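Local structure of E3 ubiquitin-protein ligase HERC2 (Homo sapiens, 4L1M) at residues I253-D258 with R300-L305; D216-A221 with Y236-R241. The protein probably serves as a HECT-type E3 ubiquitin ligase, and this RCC1-like domain folds as a seven-bladed beta-propeller. All blocks are in the same frame, centred on the assembly; numbering follows the deposited sequence.

Overall arrangement
Both contacts lie in the same part of the propeller, with centres about 12 Å apart. Interaction 2 is buried within the blade of strands 207-212 to 250-252, tying that blade's second strand to the loop between its third and fourth. Interaction 1 is partly buried and lies farther from the chain's centre, where the turn leaving the fourth strand meets the edge of the next blade. The chemistry differs with place: in interaction 2 an enclosed lysine and glutamine find polar partners in the next blade, Q269 and S271, whereas interaction 1 is mostly hydrocarbon against a proline. The two touch directly: Y301 packs on G240 and R241, and I253 CD1 lies 3.5 Å from L239 O.

Interaction 1 of 2, residues I253-D258 with R300-L305; sequences IEKLQD and RYPKLL
The backbone N of L256 bonds to I253 O at 3.1 Å, closing the 3-10 turn that brings I253, K255 and L256 up to P302. A second turn bond, from Q257 N to E254 O, continues the winding. The proline ring is what all three side chains meet, and their contacts overlap on it. I253 sends CG2 to P302 CG, 3.7 Å away; this methyl branch lies anti to the backbone N, while chi1 (-59°) places CG1 beside that N. L256 approaches the neighbouring corner, its CD2 lying 3.7 Å from P302 CB while its CG also meets the ring. The aliphatic base of K255 lies against the CD side, CB standing 4.0 Å from P302 CD. Proline suits the place because it offers a rigid apolar surface here and has no N-H that would need an acceptor.

K255 then turns to Y301. A bend at chi2 (-72°) folds the chain back so that CG and CE both rest against CD1, with CE of K255 4.0 Å from CD1 of Y301, approaching the ring obliquely. The ammonium NZ of K255 lies 18° off the ring normal but 5.4 Å from the centroid of Y301, a long cation-pi approach that is at most weakly attractive. A lysine works well at this exposed position, since its methylenes pack while its charge stays near the surface.

I253 bonds through its backbone to V228, so the turn remains attached to strand 228-232 of its own blade. From the next blade, W283 on strand 280-284 packs against I253, L256 and P302 together. The contact therefore joins the turn after strand 250-252 to strand 302-304, the outer edge strand of the following propeller blade.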
loop_
_atom_site.group_PDB
_atom_site.type_symbol
_atom_site.label_atom_id
_atom_site.label_comp_id
_atom_site.label_asym_id
_atom_site.label_seq_id
_atom_site.Cartn_x
_atom_site.Cartn_y
_atom_site.Cartn_z
ATOM N N ILE A 253 -6.165 -1.058 18.706
ATOM C CA ILE A 253 -5.234 -2.141 18.924
ATOM C C ILE A 253 -4.471 -1.862 20.210
ATOM O O ILE A 253 -3.519 -1.101 20.210
ATOM C CB ILE A 253 -4.323 -2.345 17.720
ATOM C CG1 ILE A 253 -5.168 -2.640 16.484
ATOM C CG2 ILE A 253 -3.401 -3.537 17.959
ATOM C CD1 ILE A 253 -4.369 -2.825 15.204
ATOM N N GLU A 254 -4.932 -2.466 21.301
ATOM C CA GLU A 254 -4.454 -2.190 22.638
ATOM C C GLU A 254 -2.961 -2.533 22.839
ATOM O O GLU A 254 -2.258 -1.842 23.571
ATOM C CB GLU A 254 -5.327 -2.942 23.697
ATOM C CG GLU A 254 -6.863 -2.660 23.761
ATOM C CD GLU A 254 -7.814 -3.562 22.881
ATOM O OE1 GLU A 254 -7.476 -4.737 22.583
ATOM O OE2 GLU A 254 -8.940 -3.106 22.503
ATOM N N LYS A 255 -2.448 -3.531 22.138
ATOM C CA LYS A 255 -1.002 -3.867 22.248
ATOM C C LYS A 255 -0.066 -2.824 21.661
ATOM O O LYS A 255 1.103 -2.789 22.027
ATOM C CB LYS A 255 -0.693 -5.190 21.576
ATOM C CG LYS A 255 -1.451 -6.353 22.178
ATOM C CD LYS A 255 -0.935 -6.739 23.541
ATOM C CE LYS A 255 -1.807 -7.832 24.140
ATOM N NZ LYS A 255 -1.289 -8.187 25.478
ATOM N N LEU A 256 -0.565 -1.985 20.753
ATOM C CA LEU A 256 0.232 -0.924 20.138
ATOM C C LEU A 256 0.058 0.428 20.838
ATOM O O LEU A 256 0.714 1.423 20.447
ATOM C CB LEU A 256 -0.154 -0.731 18.676
ATOM C CG LEU A 256 0.114 -1.893 17.753
ATOM C CD1 LEU A 256 -0.369 -1.520 16.360
ATOM C CD2 LEU A 256 1.573 -2.296 17.694
ATOM N N GLN A 257 -0.774 0.457 21.878
ATOM C CA GLN A 257 -1.412 1.694 22.328
ATOM C C GLN A 257 -0.474 2.607 23.086
ATOM O O GLN A 257 -0.845 3.713 23.419
ATOM C CB GLN A 257 -2.665 1.382 23.188
ATOM C CG GLN A 257 -2.338 1.137 24.663
ATOM C CD GLN A 257 -3.426 0.381 25.477
ATOM O OE1 GLN A 257 -4.616 0.316 25.106
ATOM N NE2 GLN A 257 -2.996 -0.203 26.595
ATOM N N ASP A 258 0.726 2.124 23.381
ATOM C CA ASP A 258 1.776 2.973 23.926
ATOM C C ASP A 258 2.971 3.326 22.991
ATOM O O ASP A 258 3.958 3.970 23.416
ATOM C CB ASP A 258 2.328 2.297 25.180
ATOM C CG ASP A 258 2.777 0.872 24.918
ATOM O OD1 ASP A 258 2.167 0.175 24.049
ATOM O OD2 ASP A 258 3.759 0.465 25.580
ATOM N N ARG A 300 -1.599 -13.544 16.448
ATOM C CA ARG A 300 -2.888 -12.898 16.625
ATOM C C ARG A 300 -2.854 -11.596 17.411
ATOM O O ARG A 300 -3.877 -10.945 17.588
ATOM C CB ARG A 300 -3.856 -13.893 17.223
ATOM C CG ARG A 300 -4.044 -15.089 16.306
ATOM C CD ARG A 300 -4.966 -16.142 16.890
ATOM N NE ARG A 300 -4.924 -17.305 16.030
ATOM C CZ ARG A 300 -5.721 -17.506 14.981
ATOM N NH1 ARG A 300 -6.686 -16.645 14.656
ATOM N NH2 ARG A 300 -5.556 -18.585 14.250
ATOM N N TYR A 301 -1.657 -11.206 17.851
ATOM C CA TYR A 301 -1.401 -9.872 18.370
ATOM C C TYR A 301 -0.144 -9.319 17.739
ATOM O O TYR A 301 0.767 -10.067 17.449
ATOM C CB TYR A 301 -1.196 -9.934 19.851
ATOM C CG TYR A 301 -2.368 -10.484 20.618
ATOM C CD1 TYR A 301 -3.431 -9.656 21.014
ATOM C CD2 TYR A 301 -2.395 -11.810 21.014
ATOM C CE1 TYR A 301 -4.479 -10.153 21.779
ATOM C CE2 TYR A 301 -3.444 -12.302 21.765
ATOM C CZ TYR A 301 -4.477 -11.471 22.140
ATOM O OH TYR A 301 -5.517 -11.979 22.867
ATOM N N PRO A 302 -0.064 -8.000 17.557
ATOM C CA PRO A 302 1.138 -7.388 16.990
ATOM C C PRO A 302 2.405 -7.862 17.659
ATOM O O PRO A 302 2.471 -7.879 18.863
ATOM C CB PRO A 302 0.933 -5.900 17.281
ATOM C CG PRO A 302 -0.549 -5.745 17.257
ATOM C CD PRO A 302 -1.018 -6.978 17.996
ATOM N N LYS A 303 3.382 -8.268 16.872
ATOM C CA LYS A 303 4.617 -8.819 17.403
ATOM C C LYS A 303 5.802 -8.093 16.768
ATOM O O LYS A 303 5.829 -7.893 15.555
ATOM C CB LYS A 303 4.693 -10.297 17.102
ATOM C CG LYS A 303 5.962 -10.969 17.560
ATOM C CD LYS A 303 6.005 -12.403 17.075
ATOM C CE LYS A 303 6.649 -13.328 18.086
ATOM N NZ LYS A 303 8.111 -13.098 18.181
ATOM N N LEU A 304 6.747 -7.664 17.603
ATOM C CA LEU A 304 7.917 -6.972 17.134
ATOM C C LEU A 304 8.723 -7.869 16.211
ATOM O O LEU A 304 9.020 -9.014 16.545
ATOM C CB LEU A 304 8.795 -6.517 18.333
ATOM C CG LEU A 304 10.109 -5.760 18.019
ATOM C CD1 LEU A 304 9.853 -4.499 17.219
ATOM C CD2 LEU A 304 10.856 -5.407 19.292
ATOM N N LEU A 305 9.110 -7.320 15.067
ATOM C CA LEU A 305 9.907 -8.050 14.074
ATOM C C LEU A 305 11.399 -7.969 14.434
ATOM O O LEU A 305 12.084 -7.007 14.096
ATOM C CB LEU A 305 9.603 -7.474 12.693
ATOM C CG LEU A 305 10.037 -8.255 11.466
ATOM C CD1 LEU A 305 9.511 -9.669 11.499
ATOM C CD2 LEU A 305 9.530 -7.568 10.218
#

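Interaction 2 of 2, residues D216-A221 with Y236-R241; sequences DAQTLA and YGKLGR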
loop_
_atom_site.group_PDB
_atom_site.type_symbol
_atom_site.label_atom_id
_atom_site.label_comp_id
_atom_site.label_asym_id
_atom_site.label_seq_id
_atom_site.Cartn_x
_atom_site.Cartn_y
_atom_site.Cartn_z
ATOM N N ASP A 216 -11.060 -11.575 2.353
ATOM C CA ASP A 216 -11.876 -11.152 3.487
ATOM C C ASP A 216 -11.010 -10.208 4.239
ATOM O O ASP A 216 -10.095 -10.608 4.945
ATOM C CB ASP A 216 -12.274 -12.369 4.333
ATOM C CG ASP A 216 -13.213 -13.339 3.567
ATOM O OD1 ASP A 216 -13.624 -13.032 2.429
ATOM O OD2 ASP A 216 -13.524 -14.404 4.120
ATOM N N ALA A 217 -11.253 -8.931 4.024
ATOM C CA ALA A 217 -10.245 -7.903 4.237
ATOM C C ALA A 217 -10.388 -7.210 5.557
ATOM O O ALA A 217 -11.501 -6.985 6.038
ATOM C CB ALA A 217 -10.347 -6.868 3.142
ATOM N N GLN A 218 -9.240 -6.845 6.100
ATOM C CA GLN A 218 -9.129 -5.937 7.220
ATOM C C GLN A 218 -8.777 -4.542 6.746
ATOM O O GLN A 218 -8.293 -4.346 5.632
ATOM C CB GLN A 218 -8.028 -6.409 8.213
ATOM C CG GLN A 218 -6.588 -6.006 7.862
ATOM C CD GLN A 218 -5.910 -6.897 6.819
ATOM O OE1 GLN A 218 -6.524 -7.347 5.883
ATOM N NE2 GLN A 218 -4.615 -7.115 6.978
ATOM N N THR A 219 -8.972 -3.577 7.631
ATOM C CA THR A 219 -8.622 -2.202 7.354
ATOM C C THR A 219 -7.902 -1.684 8.582
ATOM O O THR A 219 -8.311 -1.989 9.684
ATOM C CB THR A 219 -9.903 -1.399 7.073
ATOM O OG1 THR A 219 -10.628 -2.018 5.980
ATOM C CG2 THR A 219 -9.580 0.050 6.747
ATOM N N LEU A 220 -6.836 -0.922 8.401
ATOM C CA LEU A 220 -6.065 -0.378 9.520
ATOM C C LEU A 220 -5.953 1.118 9.389
ATOM O O LEU A 220 -5.930 1.645 8.279
ATOM C CB LEU A 220 -4.668 -0.949 9.538
ATOM C CG LEU A 220 -4.526 -2.465 9.471
ATOM C CD1 LEU A 220 -3.058 -2.835 9.316
ATOM C CD2 LEU A 220 -5.099 -3.114 10.711
ATOM N N ALA A 221 -5.878 1.818 10.514
ATOM C CA ALA A 221 -5.673 3.254 10.456
ATOM C C ALA A 221 -4.883 3.753 11.641
ATOM O O ALA A 221 -4.802 3.092 12.659
ATOM C CB ALA A 221 -7.008 3.977 10.384
ATOM N N TYR A 236 -7.349 -15.208 11.055
ATOM C CA TYR A 236 -5.891 -15.256 11.286
ATOM C C TYR A 236 -5.398 -14.232 12.300
ATOM O O TYR A 236 -4.197 -14.042 12.448
ATOM C CB TYR A 236 -5.106 -15.143 9.965
ATOM C CG TYR A 236 -5.521 -16.184 8.959
ATOM C CD1 TYR A 236 -5.148 -17.505 9.118
ATOM C CD2 TYR A 236 -6.317 -15.850 7.853
ATOM C CE1 TYR A 236 -5.569 -18.484 8.211
ATOM C CE2 TYR A 236 -6.732 -16.810 6.924
ATOM C CZ TYR A 236 -6.361 -18.121 7.108
ATOM O OH TYR A 236 -6.724 -19.069 6.215
ATOM N N GLY A 237 -6.326 -13.584 13.003
ATOM C CA GLY A 237 -5.988 -12.564 14.002
ATOM C C GLY A 237 -5.370 -11.294 13.460
ATOM O O GLY A 237 -4.749 -10.546 14.197
ATOM N N LYS A 238 -5.535 -11.056 12.164
ATOM C CA LYS A 238 -5.017 -9.855 11.532
ATOM C C LYS A 238 -5.532 -8.541 12.091
ATOM O O LYS A 238 -4.956 -7.518 11.796
ATOM C CB LYS A 238 -5.242 -9.889 10.018
ATOM C CG LYS A 238 -6.694 -9.967 9.552
ATOM C CD LYS A 238 -6.729 -10.172 8.034
ATOM C CE LYS A 238 -8.130 -10.216 7.477
ATOM N NZ LYS A 238 -8.809 -11.514 7.774
ATOM N N LEU A 239 -6.593 -8.538 12.890
ATOM C CA LEU A 239 -7.076 -7.300 13.522
ATOM C C LEU A 239 -6.231 -6.928 14.711
ATOM O O LEU A 239 -6.239 -5.765 15.129
ATOM C CB LEU A 239 -8.545 -7.390 13.965
ATOM C CG LEU A 239 -9.538 -7.629 12.836
ATOM C CD1 LEU A 239 -10.950 -7.774 13.394
ATOM C CD2 LEU A 239 -9.486 -6.524 11.773
ATOM N N GLY A 240 -5.507 -7.896 15.254
ATOM C CA GLY A 240 -4.569 -7.634 16.356
ATOM C C GLY A 240 -5.121 -7.729 17.772
ATOM O O GLY A 240 -4.471 -7.257 18.704
ATOM N N ARG A 241 -6.299 -8.324 17.959
ATOM C CA ARG A 241 -6.886 -8.439 19.298
ATOM C C ARG A 241 -7.191 -9.897 19.676
ATOM O O ARG A 241 -8.128 -10.170 20.389
ATOM C CB ARG A 241 -8.173 -7.601 19.399
ATOM C CG ARG A 241 -7.994 -6.083 19.369
ATOM C CD ARG A 241 -9.348 -5.370 19.446
ATOM N NE ARG A 241 -10.052 -5.432 18.167
ATOM C CZ ARG A 241 -9.747 -4.692 17.098
ATOM N NH1 ARG A 241 -8.757 -3.813 17.155
ATOM N NH2 ARG A 241 -10.449 -4.815 15.955
#
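This is a buried contact within one propeller blade, mixed polar and apolar, in which the loop between strands 228-232 and 250-252 folds back on the start of strand 218-223. K238 carries most of it. Its chain runs straight as far as CE and then bends at chi4 (-75°), which turns NZ towards Q269 OE1, D235 O and the carboxylate of D233, the last a salt bridge. The hydrogen bond from K238 NZ to D216 O, at 3.2 Å, is weak; that oxygen also accepts from Q269 NE2, so Q269 ties the two together.

The amide of Q218 crosses the lysine's methylenes at a slant, with Q218 CD 3.6 Å from K238 CD. The bend at chi2 (-81°) turns the glutamine head that way, and its NE2 is held by S271 OG of the next blade. The sequence YGKLGR belongs to the glycine-rich G-x-L-G pattern familiar from RCC1 repeats. Here it forms a type I turn, closed by G240 N to G237 O at 3.0 Å. Glycine fits both ends, where phi is positive, and the backbone angles of G240 leave little room beside the preceding carbonyl O, which suits a residue without a side chain. L239, within the turn, puts CD2 3.8 Å from Q218 CB, adding apolar contact beside the polar groups. S271 OG also bonds K238 O, linking this turn to strand 270-275 of the adjoining blade.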